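Local coordinates for putative extracellular solute-binding protein (Bordetella bronchiseptica, PDB 4P56) that binds mandelate and probably delivers such small aromatic acids, as a periplasmic receptor, to a TRAP-type membrane transporter, at residues Q100-F104 and W314-A318; S116-A120 and E335-D340; E311-L315 and A328-R333. All blocks are in the same frame, centred on the assembly; numbering follows the deposited sequence.

Interaction 1 (Q100-F104 and W314-A318)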
loop_
_atom_site.group_PDB
_atom_site.type_symbol
_atom_site.label_atom_id
_atom_site.label_comp_id
_atom_site.label_asym_id
_atom_site.label_seq_id
_atom_site.Cartn_x
_atom_site.Cartn_y
_atom_site.Cartn_z
ATOM N N GLN A 100 2.677 4.878 12.288
ATOM C CA GLN A 100 2.745 6.302 11.997
ATOM C C GLN A 100 3.996 6.665 11.225
ATOM O O GLN A 100 3.973 7.608 10.416
ATOM C CB GLN A 100 2.733 7.140 13.281
ATOM C CG GLN A 100 1.604 6.844 14.223
ATOM C CD GLN A 100 1.750 7.599 15.554
ATOM O OE1 GLN A 100 2.130 8.784 15.580
ATOM N NE2 GLN A 100 1.463 6.909 16.662
ATOM N N LEU A 101 5.091 5.939 11.455
ATOM C CA LEU A 101 6.339 6.269 10.787
ATOM C C LEU A 101 6.318 5.972 9.274
ATOM O O LEU A 101 7.173 6.454 8.566
ATOM C CB LEU A 101 7.557 5.552 11.422
ATOM C CG LEU A 101 7.844 5.936 12.882
ATOM C CD1 LEU A 101 9.071 5.213 13.446
ATOM C CD2 LEU A 101 8.039 7.433 12.963
ATOM N N THR A 102 5.389 5.163 8.789
ATOM C CA THR A 102 5.353 4.877 7.347
ATOM C C THR A 102 4.783 6.021 6.506
ATOM O O THR A 102 4.885 5.997 5.288
ATOM C CB THR A 102 4.544 3.601 7.031
ATOM O OG1 THR A 102 3.165 3.819 7.354
ATOM C CG2 THR A 102 5.105 2.415 7.806
ATOM N N LYS A 103 4.182 7.005 7.151
ATOM C CA LYS A 103 3.418 8.014 6.440
ATOM C C LYS A 103 4.269 8.965 5.564
ATOM O O LYS A 103 3.733 9.603 4.678
ATOM C CB LYS A 103 2.534 8.784 7.410
ATOM C CG LYS A 103 1.295 7.965 7.854
ATOM C CD LYS A 103 0.341 8.765 8.743
ATOM C CE LYS A 103 -0.898 7.921 9.105
ATOM N NZ LYS A 103 -1.936 8.721 9.845
ATOM N N PHE A 104 5.577 9.053 5.805
ATOM C CA PHE A 104 6.455 9.883 4.955
ATOM C C PHE A 104 6.377 9.431 3.500
ATOM O O PHE A 104 6.589 10.232 2.586
ATOM C CB PHE A 104 7.910 9.783 5.419
ATOM C CG PHE A 104 8.540 8.461 5.114
ATOM C CD1 PHE A 104 8.411 7.402 5.995
ATOM C CD2 PHE A 104 9.230 8.256 3.936
ATOM C CE1 PHE A 104 8.957 6.185 5.736
ATOM C CE2 PHE A 104 9.804 7.002 3.653
ATOM C CZ PHE A 104 9.650 5.956 4.541
ATOM N N TRP A 314 4.114 14.028 10.882
ATOM C CA TRP A 314 5.032 12.918 10.770
ATOM C C TRP A 314 6.377 13.238 11.446
ATOM O O TRP A 314 6.919 12.413 12.176
ATOM C CB TRP A 314 5.248 12.520 9.298
ATOM C CG TRP A 314 6.142 11.401 9.194
ATOM C CD1 TRP A 314 5.808 10.061 9.275
ATOM C CD2 TRP A 314 7.562 11.448 9.015
ATOM N NE1 TRP A 314 6.942 9.313 9.201
ATOM C CE2 TRP A 314 8.026 10.132 9.025
ATOM C CE3 TRP A 314 8.484 12.481 8.841
ATOM C CZ2 TRP A 314 9.372 9.812 8.869
ATOM C CZ3 TRP A 314 9.811 12.168 8.690
ATOM C CH2 TRP A 314 10.246 10.841 8.706
ATOM N N LEU A 315 6.920 14.425 11.200
ATOM C CA LEU A 315 8.136 14.827 11.908
ATOM C C LEU A 315 7.974 14.683 13.423
ATOM O O LEU A 315 8.874 14.179 14.119
ATOM C CB LEU A 315 8.513 16.262 11.525
ATOM C CG LEU A 315 9.058 16.370 10.096
ATOM C CD1 LEU A 315 9.148 17.848 9.692
ATOM C CD2 LEU A 315 10.437 15.715 9.938
ATOM N N ASP A 316 6.828 15.107 13.949
ATOM C CA ASP A 316 6.632 15.054 15.408
ATOM C C ASP A 316 6.649 13.604 15.903
ATOM O O ASP A 316 7.177 13.318 16.982
ATOM C CB ASP A 316 5.306 15.695 15.821
ATOM C CG ASP A 316 5.295 17.218 15.664
ATOM O OD1 ASP A 316 6.370 17.861 15.551
ATOM O OD2 ASP A 316 4.169 17.771 15.653
ATOM N N ALA A 317 6.070 12.701 15.112
ATOM C CA ALA A 317 6.019 11.260 15.446
ATOM C C ALA A 317 7.411 10.656 15.343
ATOM O O ALA A 317 7.808 9.811 16.167
ATOM C CB ALA A 317 5.024 10.518 14.515
ATOM N N ALA A 318 8.168 11.105 14.350
ATOM C CA ALA A 318 9.545 10.617 14.158
ATOM C C ALA A 318 10.390 10.996 15.359
ATOM O O ALA A 318 11.177 10.183 15.895
ATOM C CB ALA A 318 10.163 11.231 12.891
#
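W314 turns its CG trans to its own backbone N (chi1 -179°), which sends the indole off helix 310-320 and over the 3-10 turn Q100-F104; the backbone of that turn brings F104 CB over the indole, and chi1 of 72° lays the F104 phenyl beside it, pointing the same way. That CB stands 3.8 Å from the centroid of the W314 six-membered ring, close to the ring normal, a CH-pi contact over one face. The two rings themselves meet obliquely, with planes 55° apart. On the opposite indole face, toward the rim, lies A318 CB from the next turn of W314's own helix, so the ring is held between the helix and the 3-10 turn. Its rotation is fixed at the edge: W314 NE1 donates to L101 O over 2.9 Å. The oxygen lies near the indole plane, while the nitrogen sits above the L101 carbonyl plane. This bond satisfies the buried indole N-H. Beside it, L101 CD2 reaches A318 CA at 3.7 Å, and Q100 OE1 touches A317 CB at 3.5 Å, while Q100 NE2 is bonded to G97 O. K103 turns its ammonium away to a salt bridge with D178. A buried tryptophan, packed by its face and bonded N-H to O=C at its edge, thus joins helix 310-320 to the loop between strand 87-91 and helix 114-129 in this TRAP solute-binding fold.

Interaction 2 (S116-A120 and E335-D340)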
loop_
_atom_site.group_PDB
_atom_site.type_symbol
_atom_site.label_atom_id
_atom_site.label_comp_id
_atom_site.label_asym_id
_atom_site.label_seq_id
_atom_site.Cartn_x
_atom_site.Cartn_y
_atom_site.Cartn_z
ATOM N N SER A 116 9.091 3.184 -7.948
ATOM C CA SER A 116 9.939 4.183 -7.301
ATOM C C SER A 116 9.596 4.372 -5.808
ATOM O O SER A 116 10.492 4.367 -4.938
ATOM C CB SER A 116 9.851 5.512 -8.074
ATOM O OG SER A 116 8.535 6.029 -7.949
ATOM N N ARG A 117 8.304 4.479 -5.498
ATOM C CA ARG A 117 7.860 4.657 -4.096
ATOM C C ARG A 117 8.197 3.463 -3.196
ATOM O O ARG A 117 8.568 3.645 -2.027
ATOM C CB ARG A 117 6.358 4.899 -4.047
ATOM C CG ARG A 117 5.878 5.507 -2.753
ATOM C CD ARG A 117 4.339 5.555 -2.715
ATOM N NE ARG A 117 3.734 6.394 -3.736
ATOM C CZ ARG A 117 3.510 7.698 -3.584
ATOM N NH1 ARG A 117 3.892 8.332 -2.476
ATOM N NH2 ARG A 117 2.918 8.377 -4.541
ATOM N N SER A 118 8.049 2.249 -3.726
ATOM C CA SER A 118 8.363 1.048 -2.963
ATOM C C SER A 118 9.844 1.015 -2.610
ATOM O O SER A 118 10.228 0.777 -1.469
ATOM C CB SER A 118 8.042 -0.220 -3.772
ATOM O OG SER A 118 6.654 -0.356 -4.010
ATOM N N ILE A 119 10.687 1.217 -3.611
ATOM C CA ILE A 119 12.124 1.140 -3.394
ATOM C C ILE A 119 12.550 2.218 -2.413
ATOM O O ILE A 119 13.274 1.940 -1.469
ATOM C CB ILE A 119 12.899 1.282 -4.707
ATOM C CG1 ILE A 119 12.706 0.017 -5.530
ATOM C CG2 ILE A 119 14.386 1.487 -4.422
ATOM C CD1 ILE A 119 13.031 0.189 -6.965
ATOM N N ALA A 120 12.088 3.442 -2.627
ATOM C CA ALA A 120 12.490 4.546 -1.767
ATOM C C ALA A 120 11.909 4.377 -0.369
ATOM O O ALA A 120 12.573 4.671 0.633
ATOM C CB ALA A 120 12.072 5.897 -2.388
ATOM N N GLU A 335 15.693 10.234 -3.110
ATOM C CA GLU A 335 15.756 8.946 -3.788
ATOM C C GLU A 335 14.585 8.734 -4.763
ATOM O O GLU A 335 14.776 8.232 -5.877
ATOM C CB GLU A 335 15.814 7.820 -2.766
ATOM C CG GLU A 335 15.885 6.448 -3.419
ATOM C CD GLU A 335 16.060 5.331 -2.411
ATOM O OE1 GLU A 335 16.168 5.629 -1.195
ATOM O OE2 GLU A 335 16.099 4.161 -2.846
ATOM N N ILE A 336 13.379 9.132 -4.370
ATOM C CA ILE A 336 12.212 8.936 -5.242
ATOM C C ILE A 336 12.251 9.886 -6.451
ATOM O O ILE A 336 11.891 9.496 -7.567
ATOM C CB ILE A 336 10.857 9.002 -4.455
ATOM C CG1 ILE A 336 9.740 8.268 -5.228
ATOM C CG2 ILE A 336 10.484 10.436 -4.190
ATOM C CD1 ILE A 336 8.440 8.076 -4.439
ATOM N N LYS A 337 12.753 11.100 -6.246
ATOM C CA LYS A 337 12.917 12.081 -7.317
ATOM C C LYS A 337 13.891 11.526 -8.361
ATOM O O LYS A 337 13.612 11.562 -9.559
ATOM C CB LYS A 337 13.423 13.402 -6.714
ATOM C CG LYS A 337 13.410 14.627 -7.611
ATOM C CD LYS A 337 14.119 15.791 -6.898
ATOM C CE LYS A 337 14.545 16.890 -7.873
ATOM N NZ LYS A 337 15.539 17.846 -7.259
ATOM N N GLN A 338 15.002 10.962 -7.899
ATOM C CA GLN A 338 15.976 10.324 -8.788
ATOM C C GLN A 338 15.410 9.077 -9.506
ATOM O O GLN A 338 15.520 8.929 -10.735
ATOM C CB GLN A 338 17.200 9.929 -7.970
ATOM C CG GLN A 338 18.239 9.143 -8.754
ATOM C CD GLN A 338 19.618 9.210 -8.110
ATOM O OE1 GLN A 338 20.006 10.238 -7.541
ATOM N NE2 GLN A 338 20.365 8.111 -8.186
ATOM N N LEU A 339 14.829 8.158 -8.748
ATOM C CA LEU A 339 14.178 7.008 -9.374
ATOM C C LEU A 339 13.145 7.430 -10.440
ATOM O O LEU A 339 13.128 6.900 -11.558
ATOM C CB LEU A 339 13.526 6.137 -8.299
ATOM C CG LEU A 339 14.560 5.404 -7.439
ATOM C CD1 LEU A 339 13.899 4.762 -6.224
ATOM C CD2 LEU A 339 15.262 4.357 -8.291
ATOM N N ASP A 340 12.289 8.380 -10.093
ATOM C CA ASP A 340 11.252 8.854 -10.992
ATOM C C ASP A 340 11.843 9.482 -12.259
ATOM O O ASP A 340 11.163 9.577 -13.298
ATOM C CB ASP A 340 10.333 9.837 -10.267
ATOM C CG ASP A 340 9.205 9.141 -9.544
ATOM O OD1 ASP A 340 8.996 7.920 -9.770
ATOM O OD2 ASP A 340 8.506 9.816 -8.777
#
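The carboxylate of D340 is met from above its plane by S116 OG, which donates to D340 OD1 over 2.7 Å; S116 OG stands 36° out of the D340 carboxylate plane. The second oxygen, D340 OD2, accepts the backbone N of D112, so the two carboxylate oxygens bind different parts of the chain near the start of helix 114-129. The carboxylate of E335, at the far end of the contact, instead lies against carbon: its CD is 3.7 Å from A120 CA, and its OE2 is 3.5 Å from I119 CG2, the side chains of E335 and I119 crossing at about a right angle. Near that OE2, the like-charged D123 would tend to raise its proton affinity, and R264, in a long, weak ion pair, to offset this.

Between these polar ends the core is apolar. I336 carries CG1 trans to its backbone N (chi1 -158°), and its extended chain reaches CD1 to 3.5 Å from R117 CA. L339 puts CD1 among S116 O, I119 CG2 and A120, at 3.8 Å from I119 CG2. The small A120 CB packs at 3.9 Å from I336 CB. The pairing of S116 with L339 and A120 with I336 matches the roughly antiparallel run, 142° between the N-to-C directions of the two short segments, whose axes approach to 8.9 Å.

Around this pair, S118 and I119 touch helix 263-285; the R117 guanidinium turns out of the interface, NH1 bonding A105 O and S110 OG, and the side chain packs on A145 of strand 139-145. Helix 114-129 therefore lies between the C-terminal helix 325-340 on one flank and that strand and helix 263-285 on others.

Interaction 3 (E311-L315 and A328-R333)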
loop_
_atom_site.group_PDB
_atom_site.type_symbol
_atom_site.label_atom_id
_atom_site.label_comp_id
_atom_site.label_asym_id
_atom_site.label_seq_id
_atom_site.Cartn_x
_atom_site.Cartn_y
_atom_site.Cartn_z
ATOM N N GLU A 311 3.050 16.729 7.055
ATOM C CA GLU A 311 4.483 16.501 7.127
ATOM C C GLU A 311 4.983 16.738 8.547
ATOM O O GLU A 311 5.741 15.929 9.079
ATOM C CB GLU A 311 5.236 17.375 6.124
ATOM C CG GLU A 311 6.733 17.180 6.150
ATOM C CD GLU A 311 7.458 17.957 5.046
ATOM O OE1 GLU A 311 7.252 17.672 3.864
ATOM O OE2 GLU A 311 8.241 18.842 5.365
ATOM N N GLN A 312 4.558 17.845 9.165
ATOM C CA GLN A 312 4.955 18.167 10.539
ATOM C C GLN A 312 4.409 17.132 11.532
ATOM O O GLN A 312 5.109 16.751 12.470
ATOM C CB GLN A 312 4.552 19.611 10.931
ATOM C CG GLN A 312 5.036 20.054 12.321
ATOM C CD GLN A 312 6.545 20.065 12.402
ATOM O OE1 GLN A 312 7.208 20.634 11.542
ATOM N NE2 GLN A 312 7.097 19.403 13.405
ATOM N N ALA A 313 3.182 16.656 11.320
ATOM C CA ALA A 313 2.664 15.559 12.112
ATOM C C ALA A 313 3.628 14.378 12.070
ATOM O O ALA A 313 3.914 13.768 13.094
ATOM C CB ALA A 313 1.275 15.119 11.611
ATOM N N TRP A 314 4.114 14.028 10.882
ATOM C CA TRP A 314 5.032 12.918 10.770
ATOM C C TRP A 314 6.377 13.238 11.446
ATOM O O TRP A 314 6.919 12.413 12.176
ATOM C CB TRP A 314 5.248 12.520 9.298
ATOM C CG TRP A 314 6.142 11.401 9.194
ATOM C CD1 TRP A 314 5.808 10.061 9.275
ATOM C CD2 TRP A 314 7.562 11.448 9.015
ATOM N NE1 TRP A 314 6.942 9.313 9.201
ATOM C CE2 TRP A 314 8.026 10.132 9.025
ATOM C CE3 TRP A 314 8.484 12.481 8.841
ATOM C CZ2 TRP A 314 9.372 9.812 8.869
ATOM C CZ3 TRP A 314 9.811 12.168 8.690
ATOM C CH2 TRP A 314 10.246 10.841 8.706
ATOM N N LEU A 315 6.920 14.425 11.200
ATOM C CA LEU A 315 8.136 14.827 11.908
ATOM C C LEU A 315 7.974 14.683 13.423
ATOM O O LEU A 315 8.874 14.179 14.119
ATOM C CB LEU A 315 8.513 16.262 11.525
ATOM C CG LEU A 315 9.058 16.370 10.096
ATOM C CD1 LEU A 315 9.148 17.848 9.692
ATOM C CD2 LEU A 315 10.437 15.715 9.938
ATOM N N ALA A 328 15.508 11.123 7.285
ATOM C CA ALA A 328 14.713 10.116 6.614
ATOM C C ALA A 328 13.854 10.749 5.502
ATOM O O ALA A 328 13.779 10.246 4.375
ATOM C CB ALA A 328 13.865 9.349 7.634
ATOM N N LEU A 329 13.242 11.884 5.809
ATOM C CA LEU A 329 12.358 12.541 4.868
ATOM C C LEU A 329 13.143 13.048 3.649
ATOM O O LEU A 329 12.751 12.833 2.492
ATOM C CB LEU A 329 11.647 13.679 5.595
ATOM C CG LEU A 329 10.570 14.416 4.822
ATOM C CD1 LEU A 329 9.474 13.474 4.359
ATOM C CD2 LEU A 329 9.999 15.496 5.724
ATOM N N ALA A 330 14.280 13.683 3.915
ATOM C CA ALA A 330 15.143 14.199 2.869
ATOM C C ALA A 330 15.694 13.061 2.008
ATOM O O ALA A 330 15.807 13.174 0.797
ATOM C CB ALA A 330 16.278 15.004 3.496
ATOM N N SER A 331 16.028 11.952 2.648
ATOM C CA SER A 331 16.568 10.820 1.937
ATOM C C SER A 331 15.520 10.214 0.999
ATOM O O SER A 331 15.790 9.922 -0.173
ATOM C CB SER A 331 17.008 9.776 2.956
ATOM O OG SER A 331 17.629 8.675 2.317
ATOM N N PHE A 332 14.325 10.003 1.537
ATOM C CA PHE A 332 13.239 9.470 0.731
ATOM C C PHE A 332 12.976 10.372 -0.487
ATOM O O PHE A 332 12.808 9.878 -1.580
ATOM C CB PHE A 332 11.973 9.316 1.540
ATOM C CG PHE A 332 10.755 9.020 0.704
ATOM C CD1 PHE A 332 10.490 7.722 0.254
ATOM C CD2 PHE A 332 9.850 10.027 0.400
ATOM C CE1 PHE A 332 9.359 7.448 -0.503
ATOM C CE2 PHE A 332 8.707 9.751 -0.365
ATOM C CZ PHE A 332 8.463 8.464 -0.806
ATOM N N ARG A 333 12.921 11.685 -0.279
ATOM C CA ARG A 333 12.565 12.606 -1.366
ATOM C C ARG A 333 13.611 12.624 -2.425
ATOM O O ARG A 333 13.288 12.717 -3.620
ATOM C CB ARG A 333 12.328 14.025 -0.845
ATOM C CG ARG A 333 11.020 14.081 -0.105
ATOM C CD ARG A 333 10.800 15.353 0.668
ATOM N NE ARG A 333 9.415 15.322 1.081
ATOM C CZ ARG A 333 8.842 16.172 1.919
ATOM N NH1 ARG A 333 9.552 17.157 2.473
ATOM N NH2 ARG A 333 7.550 16.014 2.195
#
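Segments E311-L315 and A328-R333 belong to consecutive helices joined by a short connection, a splayed helix-loop-helix pair near the C-terminal end of this solute-binding fold. Their axes stay 12.4 Å apart at an angle of 126°, and even the nearest CA pair, L315 and L329, is 8.5 Å apart, so the gap is spanned by side chains alone. L329 buries the largest area of any residue here: its CD2 lies 3.6 Å from E311 CD and 4.2 Å from L315 CD2, while its CB faces W314 CZ3 at 3.9 Å, the two side chains lying alongside with their ends running opposite ways. A328 CB comes to the edge of the W314 ring, near its plane. Along the rim, E311 holds CG trans to its backbone N (chi1 -180°) and extends across to R333, whose own chain is straight from CG to NE. R333 NH2 and E311 OE1 form the salt-bridge pair, though their modelled separation is too short to be relied on. The oxygen approaches the guanidinium edge near its plane, the carboxylate and guanidinium planes being 54° apart. A weak bond from R333 NH1 joins the same oxygen. Beneath the salt bridge, L329 CD1 lies over the centre of one face of the R333 guanidinium.

In the fold
Each contact uses one or both of the last two helices: interaction 1 helix 310-320, interaction 2 helix 325-340, interaction 3 both. Interactions 1 and 3, centres 7 Å apart, share W314 and L315; F104 CE2 meets F332 CD1 at 3.5 Å where they touch. Interactions 2 and 3, centres 14 Å apart, join where A120 CB packs on F332 CD1. Interactions 1 and 2 lie 18 Å apart by centres and alternate along the chain: 100-104, 116-120, 314-318, 335-340. Of interaction 3, 311-315 overlaps 314-318, and 328-333 comes just before 335-340 on the same helix. The sequence-close helix pair is thus fixed at two places to the 100-120 region, joining the chain's C-terminal end to its earlier part.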